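Local coordinates for protein TP_0956 (Treponema pallidum subsp. pallidum, PDB 3U64) that probably serves as the T-component of a TRAP-type transporter, a helical, TPR-like lipoprotein thought to work through protein-protein interactions, at residues C147-V158 with M185-Y196. Numbering follows the deposited sequence.
Sequences CTRVDVGTLYWV and MLERACDLWPSY. With SO4 (sulfate ion), chain E.
Arg188 and Arg149 each reach a backbone carbonyl of the other segment, beside a pair of antiparallel helices in keeping with a tetratricopeptide-like helical hairpin. Arg188 donates NH2 to Cys147 O (3.0 Å), which sits at the edge of the guanidinium, somewhat tilted from its plane, while NE makes a weak hydrogen bond to Leu144 O. Arg149 NH1 makes a short but strongly bent, weak bond to Leu192 O at the end of helix 176-192. A bend at chi3 (83°) lays the Arg149 guanidinium flat on Trp193, with planes 22° apart and CZ 4.2 Å from the centroid of the five-membered ring, a cation-pi stack. The same guanidinium sends NH2 almost straight to O1 of a sulfate ion (2.9 Å), probably acquired from the crystallisation liquor, whose O4 accepts a hydrogen bond from Ser195 N.

The opposite face of the Trp193 indole is covered by Tyr196 CD1, the two rings being brought together by the type I turn 193-196. The axes of segments 152-158 and 185-192 come within 8.2 Å, and Leu155 enters as a knob among Met185, Arg188, Ala189 and Leu192. Val158, which also touches helix 96-124, packs its CG1 against SD and CE of Met185. Val152 divides its branches: CG2 packs on Leu192 CB, whereas CG1, anti to the backbone N (chi1 170°), lies over the Tyr196 ring, 3.8 Å from its centroid.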
loop_
_atom_site.group_PDB
_atom_site.type_symbol
_atom_site.label_atom_id
_atom_site.label_comp_id
_atom_site.label_asym_id
_atom_site.label_seq_id
_atom_site.Cartn_x
_atom_site.Cartn_y
_atom_site.Cartn_z
ATOM N N CYS A 147 -35.511 4.850 -17.634
ATOM C CA CYS A 147 -34.953 4.665 -16.298
ATOM C C CYS A 147 -36.011 4.711 -15.204
ATOM O O CYS A 147 -36.960 5.482 -15.266
ATOM C CB CYS A 147 -33.875 5.726 -16.018
ATOM S SG CYS A 147 -32.442 5.582 -17.117
ATOM N N THR A 148 -35.818 3.895 -14.181
ATOM C CA THR A 148 -36.692 3.900 -13.013
ATOM C C THR A 148 -35.896 4.171 -11.732
ATOM O O THR A 148 -34.671 4.387 -11.766
ATOM C CB THR A 148 -37.374 2.552 -12.875
ATOM O OG1 THR A 148 -36.383 1.568 -12.556
ATOM C CG2 THR A 148 -38.054 2.182 -14.198
ATOM N N ARG A 149 -36.596 4.130 -10.601
ATOM C CA ARG A 149 -35.986 4.440 -9.316
ATOM C C ARG A 149 -34.846 3.478 -9.040
ATOM O O ARG A 149 -33.885 3.819 -8.355
ATOM C CB ARG A 149 -37.025 4.388 -8.199
ATOM C CG ARG A 149 -37.908 5.639 -8.155
ATOM C CD ARG A 149 -39.180 5.447 -7.333
ATOM N NE ARG A 149 -38.978 5.645 -5.904
ATOM C CZ ARG A 149 -38.951 6.836 -5.307
ATOM N NH1 ARG A 149 -39.091 7.944 -6.022
ATOM N NH2 ARG A 149 -38.779 6.922 -3.993
ATOM N N VAL A 150 -34.955 2.276 -9.595
ATOM C CA VAL A 150 -33.918 1.269 -9.439
ATOM C C VAL A 150 -32.587 1.732 -10.065
ATOM O O VAL A 150 -31.520 1.286 -9.645
ATOM C CB VAL A 150 -34.401 -0.089 -10.029
ATOM C CG1 VAL A 150 -33.252 -1.006 -10.351
ATOM C CG2 VAL A 150 -35.355 -0.761 -9.056
ATOM N N ASP A 151 -32.665 2.644 -11.040
ATOM C CA ASP A 151 -31.492 3.126 -11.780
ATOM C C ASP A 151 -30.858 4.389 -11.196
ATOM O O ASP A 151 -29.852 4.875 -11.707
ATOM C CB ASP A 151 -31.853 3.396 -13.242
ATOM C CG ASP A 151 -32.474 2.195 -13.912
ATOM O OD1 ASP A 151 -31.864 1.113 -13.829
ATOM O OD2 ASP A 151 -33.571 2.327 -14.511
ATOM N N VAL A 152 -31.446 4.913 -10.129
ATOM C CA VAL A 152 -31.033 6.199 -9.595
ATOM C C VAL A 152 -29.599 6.185 -9.073
ATOM O O VAL A 152 -28.827 7.077 -9.389
ATOM C CB VAL A 152 -32.008 6.706 -8.530
ATOM C CG1 VAL A 152 -31.421 7.916 -7.821
ATOM C CG2 VAL A 152 -33.361 7.044 -9.188
ATOM N N GLY A 153 -29.235 5.167 -8.301
ATOM C CA GLY A 153 -27.862 5.021 -7.846
ATOM C C GLY A 153 -26.877 5.128 -8.997
ATOM O O GLY A 153 -25.863 5.838 -8.924
ATOM N N THR A 154 -27.195 4.444 -10.088
ATOM C CA THR A 154 -26.286 4.367 -11.227
ATOM C C THR A 154 -26.184 5.722 -11.922
ATOM O O THR A 154 -25.085 6.188 -12.241
ATOM C CB THR A 154 -26.721 3.246 -12.217
ATOM O OG1 THR A 154 -26.909 2.030 -11.485
ATOM C CG2 THR A 154 -25.668 3.017 -13.306
ATOM N N LEU A 155 -27.334 6.357 -12.134
ATOM C CA LEU A 155 -27.392 7.675 -12.761
ATOM C C LEU A 155 -26.520 8.656 -11.989
ATOM O O LEU A 155 -25.759 9.451 -12.566
ATOM C CB LEU A 155 -28.853 8.167 -12.814
ATOM C CG LEU A 155 -29.664 7.349 -13.814
ATOM C CD1 LEU A 155 -31.151 7.636 -13.732
ATOM C CD2 LEU A 155 -29.151 7.612 -15.211
ATOM N N TYR A 156 -26.632 8.581 -10.669
ATOM C CA TYR A 156 -25.942 9.507 -9.785
ATOM C C TYR A 156 -24.432 9.364 -9.928
ATOM O O TYR A 156 -23.732 10.360 -10.048
ATOM C CB TYR A 156 -26.360 9.286 -8.322
ATOM C CG TYR A 156 -25.437 9.980 -7.318
ATOM C CD1 TYR A 156 -25.451 11.361 -7.167
ATOM C CD2 TYR A 156 -24.547 9.253 -6.534
ATOM C CE1 TYR A 156 -24.607 12.001 -6.277
ATOM C CE2 TYR A 156 -23.691 9.887 -5.633
ATOM C CZ TYR A 156 -23.722 11.263 -5.513
ATOM O OH TYR A 156 -22.882 11.910 -4.626
ATOM N N TRP A 157 -23.940 8.123 -9.909
ATOM C CA TRP A 157 -22.505 7.875 -9.929
ATOM C C TRP A 157 -21.874 8.170 -11.293
ATOM O O TRP A 157 -20.826 8.803 -11.365
ATOM C CB TRP A 157 -22.172 6.470 -9.389
ATOM C CG TRP A 157 -22.200 6.493 -7.871
ATOM C CD1 TRP A 157 -23.148 5.951 -7.053
ATOM C CD2 TRP A 157 -21.263 7.168 -7.011
ATOM N NE1 TRP A 157 -22.839 6.214 -5.737
ATOM C CE2 TRP A 157 -21.704 6.975 -5.684
ATOM C CE3 TRP A 157 -20.092 7.902 -7.237
ATOM C CZ2 TRP A 157 -21.001 7.480 -4.580
ATOM C CZ3 TRP A 157 -19.401 8.421 -6.133
ATOM C CH2 TRP A 157 -19.863 8.205 -4.824
ATOM N N VAL A 158 -22.552 7.766 -12.368
ATOM C CA VAL A 158 -22.099 8.060 -13.726
ATOM C C VAL A 158 -22.038 9.570 -13.942
ATOM O O VAL A 158 -21.004 10.105 -14.354
ATOM C CB VAL A 158 -23.026 7.417 -14.801
ATOM C CG1 VAL A 158 -22.649 7.903 -16.174
ATOM C CG2 VAL A 158 -22.937 5.901 -14.740
ATOM N N MET A 185 -28.462 13.015 -16.886
ATOM C CA MET A 185 -28.586 11.837 -16.030
ATOM C C MET A 185 -28.802 12.243 -14.572
ATOM O O MET A 185 -29.655 11.687 -13.882
ATOM C CB MET A 185 -27.380 10.904 -16.157
ATOM C CG MET A 185 -27.240 10.245 -17.539
ATOM S SD MET A 185 -25.930 8.980 -17.578
ATOM C CE MET A 185 -24.690 9.784 -18.578
ATOM N N LEU A 186 -28.037 13.217 -14.102
ATOM C CA LEU A 186 -28.238 13.708 -12.741
ATOM C C LEU A 186 -29.658 14.288 -12.569
ATOM O O LEU A 186 -30.372 13.964 -11.605
ATOM C CB LEU A 186 -27.151 14.730 -12.375
ATOM C CG LEU A 186 -25.748 14.143 -12.152
ATOM C CD1 LEU A 186 -24.709 15.239 -12.043
ATOM C CD2 LEU A 186 -25.688 13.252 -10.914
ATOM N N GLU A 187 -30.081 15.116 -13.521
ATOM C CA GLU A 187 -31.421 15.693 -13.468
ATOM C C GLU A 187 -32.515 14.644 -13.550
ATOM O O GLU A 187 -33.583 14.816 -12.963
ATOM C CB GLU A 187 -31.621 16.736 -14.556
ATOM C CG GLU A 187 -30.784 17.956 -14.318
ATOM C CD GLU A 187 -31.004 19.004 -15.364
ATOM O OE1 GLU A 187 -31.881 18.808 -16.240
ATOM O OE2 GLU A 187 -30.293 20.025 -15.313
ATOM N N ARG A 188 -32.253 13.550 -14.255
ATOM C CA ARG A 188 -33.239 12.477 -14.318
ATOM C C ARG A 188 -33.358 11.739 -12.978
ATOM O O ARG A 188 -34.461 11.394 -12.560
ATOM C CB ARG A 188 -32.928 11.503 -15.450
ATOM C CG ARG A 188 -33.849 10.305 -15.472
ATOM C CD ARG A 188 -35.307 10.679 -15.768
ATOM N NE ARG A 188 -36.103 9.455 -15.918
ATOM C CZ ARG A 188 -37.426 9.372 -15.788
ATOM N NH1 ARG A 188 -38.142 10.449 -15.516
ATOM N NH2 ARG A 188 -38.037 8.203 -15.932
ATOM N N ALA A 189 -32.229 11.500 -12.314
ATOM C CA ALA A 189 -32.229 10.929 -10.963
ATOM C C ALA A 189 -33.043 11.793 -9.997
ATOM O O ALA A 189 -33.788 11.279 -9.165
ATOM C CB ALA A 189 -30.801 10.772 -10.441
ATOM N N CYS A 190 -32.891 13.109 -10.108
ATOM C CA CYS A 190 -33.669 14.052 -9.282
ATOM C C CYS A 190 -35.158 13.906 -9.452
ATOM O O CYS A 190 -35.889 13.898 -8.462
ATOM C CB CYS A 190 -33.318 15.515 -9.592
ATOM S SG CYS A 190 -31.796 16.008 -8.893
ATOM N N ASP A 191 -35.600 13.845 -10.711
ATOM C CA ASP A 191 -37.016 13.687 -11.038
ATOM C C ASP A 191 -37.527 12.385 -10.454
ATOM O O ASP A 191 -38.593 12.339 -9.851
ATOM C CB ASP A 191 -37.242 13.680 -12.558
ATOM C CG ASP A 191 -36.795 14.972 -13.229
ATOM O OD1 ASP A 191 -36.849 16.032 -12.574
ATOM O OD2 ASP A 191 -36.391 14.938 -14.412
ATOM N N LEU A 192 -36.751 11.323 -10.646
ATOM C CA LEU A 192 -37.128 9.986 -10.201
ATOM C C LEU A 192 -37.216 9.883 -8.681
ATOM O O LEU A 192 -38.146 9.269 -8.140
ATOM C CB LEU A 192 -36.105 8.965 -10.733
ATOM C CG LEU A 192 -36.418 8.459 -12.142
ATOM C CD1 LEU A 192 -35.295 7.633 -12.750
ATOM C CD2 LEU A 192 -37.762 7.662 -12.125
ATOM N N TRP A 193 -36.258 10.514 -7.996
ATOM C CA TRP A 193 -36.047 10.265 -6.574
ATOM C C TRP A 193 -35.306 11.435 -5.891
ATOM O O TRP A 193 -34.145 11.300 -5.486
ATOM C CB TRP A 193 -35.285 8.940 -6.438
ATOM C CG TRP A 193 -35.202 8.358 -5.073
ATOM C CD1 TRP A 193 -35.533 8.960 -3.891
ATOM C CD2 TRP A 193 -34.736 7.042 -4.737
ATOM N NE1 TRP A 193 -35.298 8.101 -2.840
ATOM C CE2 TRP A 193 -34.812 6.918 -3.331
ATOM C CE3 TRP A 193 -34.258 5.960 -5.488
ATOM C CZ2 TRP A 193 -34.430 5.754 -2.661
ATOM C CZ3 TRP A 193 -33.884 4.800 -4.825
ATOM C CH2 TRP A 193 -33.977 4.705 -3.418
ATOM N N PRO A 194 -35.997 12.585 -5.745
ATOM C CA PRO A 194 -35.454 13.855 -5.230
ATOM C C PRO A 194 -34.620 13.671 -3.967
ATOM O O PRO A 194 -33.591 14.340 -3.804
ATOM C CB PRO A 194 -36.708 14.663 -4.860
ATOM C CG PRO A 194 -37.841 14.048 -5.600
ATOM C CD PRO A 194 -37.448 12.657 -6.026
ATOM N N SER A 195 -35.067 12.775 -3.086
ATOM C CA SER A 195 -34.519 12.658 -1.734
ATOM C C SER A 195 -33.331 11.711 -1.653
ATOM O O SER A 195 -32.720 11.565 -0.592
ATOM C CB SER A 195 -35.611 12.204 -0.742
ATOM O OG SER A 195 -35.707 10.779 -0.706
ATOM N N TYR A 196 -32.996 11.076 -2.771
ATOM C CA TYR A 196 -31.920 10.071 -2.789
ATOM C C TYR A 196 -30.635 10.404 -1.990
ATOM O O TYR A 196 -30.038 11.471 -2.155
ATOM C CB TYR A 196 -31.546 9.748 -4.225
ATOM C CG TYR A 196 -30.540 8.641 -4.347
ATOM C CD1 TYR A 196 -30.904 7.321 -4.100
ATOM C CD2 TYR A 196 -29.226 8.908 -4.727
ATOM C CE1 TYR A 196 -29.984 6.297 -4.216
ATOM C CE2 TYR A 196 -28.303 7.896 -4.856
ATOM C CZ TYR A 196 -28.692 6.582 -4.598
ATOM O OH TYR A 196 -27.784 5.555 -4.708
HETATM S S SO4 E . -39.011 10.786 -2.865
HETATM O O1 SO4 E . -38.585 9.441 -2.471
HETATM O O2 SO4 E . -39.701 10.761 -4.158
HETATM O O3 SO4 E . -39.911 11.285 -1.822
HETATM O O4 SO4 E . -37.843 11.659 -2.963
#